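Local coordinates for protein Asp (Solanum tuberosum, PDB 3RFI) that forms the saposin-like insert of a plant aspartic protease, a helical disulfide-linked domain that probably interacts with membrane lipids, at residues D33-Q38 against M78-M83. Residues are numbered along the deposited sequence; the frame is centred on the assembly and turned at random. Where two conformers were deposited one is given.
Sequences DQVCSQ and MAVVWM
V35 and V80 mark the nearest approach of two helical backbones, the 33-38 part of the short helix 32-38 and the 78-83 part of the longer helix 71-87, with 7.7 Å between V35 CA and V80 CA. At that separation the helices meet through side chains alone, and the buried surface is small, 126 Å² summed over both segments. One methyl carries it. V80 CG2 lies 3.8 Å from C36 SG and 3.9 Å from V35 CG1, so the valine branch is shared by two successive residues of the short helix. The CB of V80 already faces that helix, and chi1 of 176° then sets CG2 beside the backbone N of V80, anti to the carbonyl carbon. V35 meets it with CG1. C36 presents its sulfur to the same methyl with SG anti to the carbonyl carbon (chi1 -71°); that sulfur is bonded to C76, one turn before V80 on the facing helix, so a covalent link and an apolar contact pin the same side of the short helix. V30, in the loop before the short helix, touches both valines, and P32, the first residue of that helix, packs on V80. Away from the interface, Q38 folds back on its own helix: NE2 donates to Q34 O over 3.2 Å, reaching it from above the carbonyl plane, opposite the face used by Q38 N, and the bond is bent to 141°. The disulfide C36-C76 ties helix 32-38 directly to helix 71-87, while C42-C73 ties the residues just after the short helix to the same long helix; such disulfide-held packing of short and long helices is characteristic of the saposin-like fold.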
loop_
_atom_site.group_PDB
_atom_site.type_symbol
_atom_site.label_atom_id
_atom_site.label_comp_id
_atom_site.label_asym_id
_atom_site.label_seq_id
_atom_site.Cartn_x
_atom_site.Cartn_y
_atom_site.Cartn_z
ATOM N N ASP A 33 12.642 -7.392 -0.784
ATOM C CA ASP A 33 13.348 -8.439 -1.507
ATOM C C ASP A 33 12.583 -9.101 -2.637
ATOM O O ASP A 33 13.145 -9.430 -3.691
ATOM C CB ASP A 33 14.003 -9.457 -0.578
ATOM C CG ASP A 33 13.020 -10.247 0.250
ATOM O OD1 ASP A 33 13.479 -11.247 0.818
ATOM O OD2 ASP A 33 11.826 -9.890 0.388
ATOM N N GLN A 34 11.291 -9.256 -2.420
ATOM C CA GLN A 34 10.393 -9.866 -3.391
ATOM C C GLN A 34 10.184 -8.906 -4.546
ATOM O O GLN A 34 10.183 -9.319 -5.700
ATOM C CB GLN A 34 9.036 -10.102 -2.718
ATOM C CG GLN A 34 8.402 -11.282 -3.169
ATOM C CD GLN A 34 9.268 -12.526 -2.944
ATOM O OE1 GLN A 34 9.635 -12.882 -1.801
ATOM N NE2 GLN A 34 9.592 -13.198 -4.043
ATOM N N VAL A 35 9.971 -7.638 -4.217
ATOM C CA VAL A 35 9.737 -6.619 -5.230
ATOM C C VAL A 35 11.015 -6.509 -6.068
ATOM O O VAL A 35 10.957 -6.556 -7.284
ATOM C CB VAL A 35 9.472 -5.243 -4.600
ATOM C CG1 VAL A 35 9.429 -4.192 -5.694
ATOM C CG2 VAL A 35 8.122 -5.212 -3.937
ATOM N N CYS A 36 12.162 -6.449 -5.393
ATOM C CA CYS A 36 13.467 -6.379 -6.091
ATOM C C CYS A 36 13.813 -7.611 -6.908
ATOM O O CYS A 36 14.416 -7.504 -7.973
ATOM C CB CYS A 36 14.512 -6.072 -5.056
ATOM S SG CYS A 36 14.226 -4.335 -4.558
ATOM N N SER A 37 13.404 -8.779 -6.441
ATOM C CA SER A 37 13.501 -9.985 -7.249
ATOM C C SER A 37 12.635 -9.925 -8.526
ATOM O O SER A 37 13.101 -10.265 -9.613
ATOM C CB SER A 37 13.140 -11.215 -6.426
ATOM O OG SER A 37 14.191 -11.500 -5.539
ATOM N N GLN A 38 11.398 -9.473 -8.394
ATOM C CA GLN A 38 10.571 -9.290 -9.585
ATOM C C GLN A 38 11.144 -8.239 -10.534
ATOM O O GLN A 38 10.922 -8.338 -11.720
ATOM C CB GLN A 38 9.185 -8.914 -9.191
ATOM C CG GLN A 38 8.537 -10.005 -8.396
ATOM C CD GLN A 38 7.221 -9.526 -7.880
ATOM O OE1 GLN A 38 6.189 -9.888 -8.411
ATOM N NE2 GLN A 38 7.246 -8.637 -6.891
ATOM N N MET A 78 16.748 -0.876 -0.478
ATOM C CA MET A 78 16.740 0.437 0.211
ATOM C C MET A 78 15.714 1.332 -0.409
ATOM O O MET A 78 14.955 1.958 0.343
ATOM C CB MET A 78 18.099 1.118 0.134
ATOM C CG MET A 78 19.078 0.736 1.177
ATOM S SD MET A 78 20.770 1.253 0.863
ATOM C CE MET A 78 20.534 2.441 -0.440
ATOM N N ALA A 79 15.647 1.378 -1.756
ATOM C CA ALA A 79 14.647 2.174 -2.417
ATOM C C ALA A 79 13.226 1.711 -2.037
ATOM O O ALA A 79 12.397 2.565 -1.813
ATOM C CB ALA A 79 14.816 2.221 -3.929
ATOM N N VAL A 80 12.953 0.398 -2.001
ATOM C CA VAL A 80 11.620 -0.118 -1.646
ATOM C C VAL A 80 11.283 0.218 -0.192
ATOM O O VAL A 80 10.180 0.644 0.093
ATOM C CB VAL A 80 11.442 -1.634 -1.904
ATOM C CG1 VAL A 80 10.050 -2.155 -1.412
ATOM C CG2 VAL A 80 11.583 -1.888 -3.460
ATOM N N VAL A 81 12.218 0.009 0.722
ATOM C CA VAL A 81 11.983 0.466 2.111
ATOM C C VAL A 81 11.623 1.975 2.150
ATOM O O VAL A 81 10.727 2.407 2.866
ATOM C CB VAL A 81 13.271 0.218 2.942
ATOM C CG1 VAL A 81 13.194 0.952 4.298
ATOM C CG2 VAL A 81 13.496 -1.264 3.060
ATOM N N TRP A 82 12.314 2.784 1.386
ATOM C CA TRP A 82 11.936 4.191 1.374
ATOM C C TRP A 82 10.593 4.443 0.709
ATOM O O TRP A 82 9.898 5.376 1.117
ATOM C CB TRP A 82 13.015 4.999 0.723
ATOM C CG TRP A 82 14.183 5.162 1.637
ATOM C CD1 TRP A 82 14.158 5.149 3.027
ATOM C CD2 TRP A 82 15.524 5.433 1.262
ATOM N NE1 TRP A 82 15.408 5.419 3.510
ATOM C CE2 TRP A 82 16.271 5.581 2.455
ATOM C CE3 TRP A 82 16.189 5.547 0.024
ATOM C CZ2 TRP A 82 17.630 5.862 2.449
ATOM C CZ3 TRP A 82 17.528 5.880 0.018
ATOM C CH2 TRP A 82 18.250 5.991 1.226
ATOM N N MET A 83 10.244 3.652 -0.339
ATOM C CA MET A 83 8.906 3.748 -0.923
ATOM C C MET A 83 7.857 3.437 0.120
ATOM O O MET A 83 6.853 4.134 0.187
ATOM C CB MET A 83 8.722 2.837 -2.140
ATOM C CG MET A 83 9.652 3.274 -3.270
ATOM S SD MET A 83 9.479 1.996 -4.523
ATOM C CE MET A 83 10.625 2.595 -5.741
#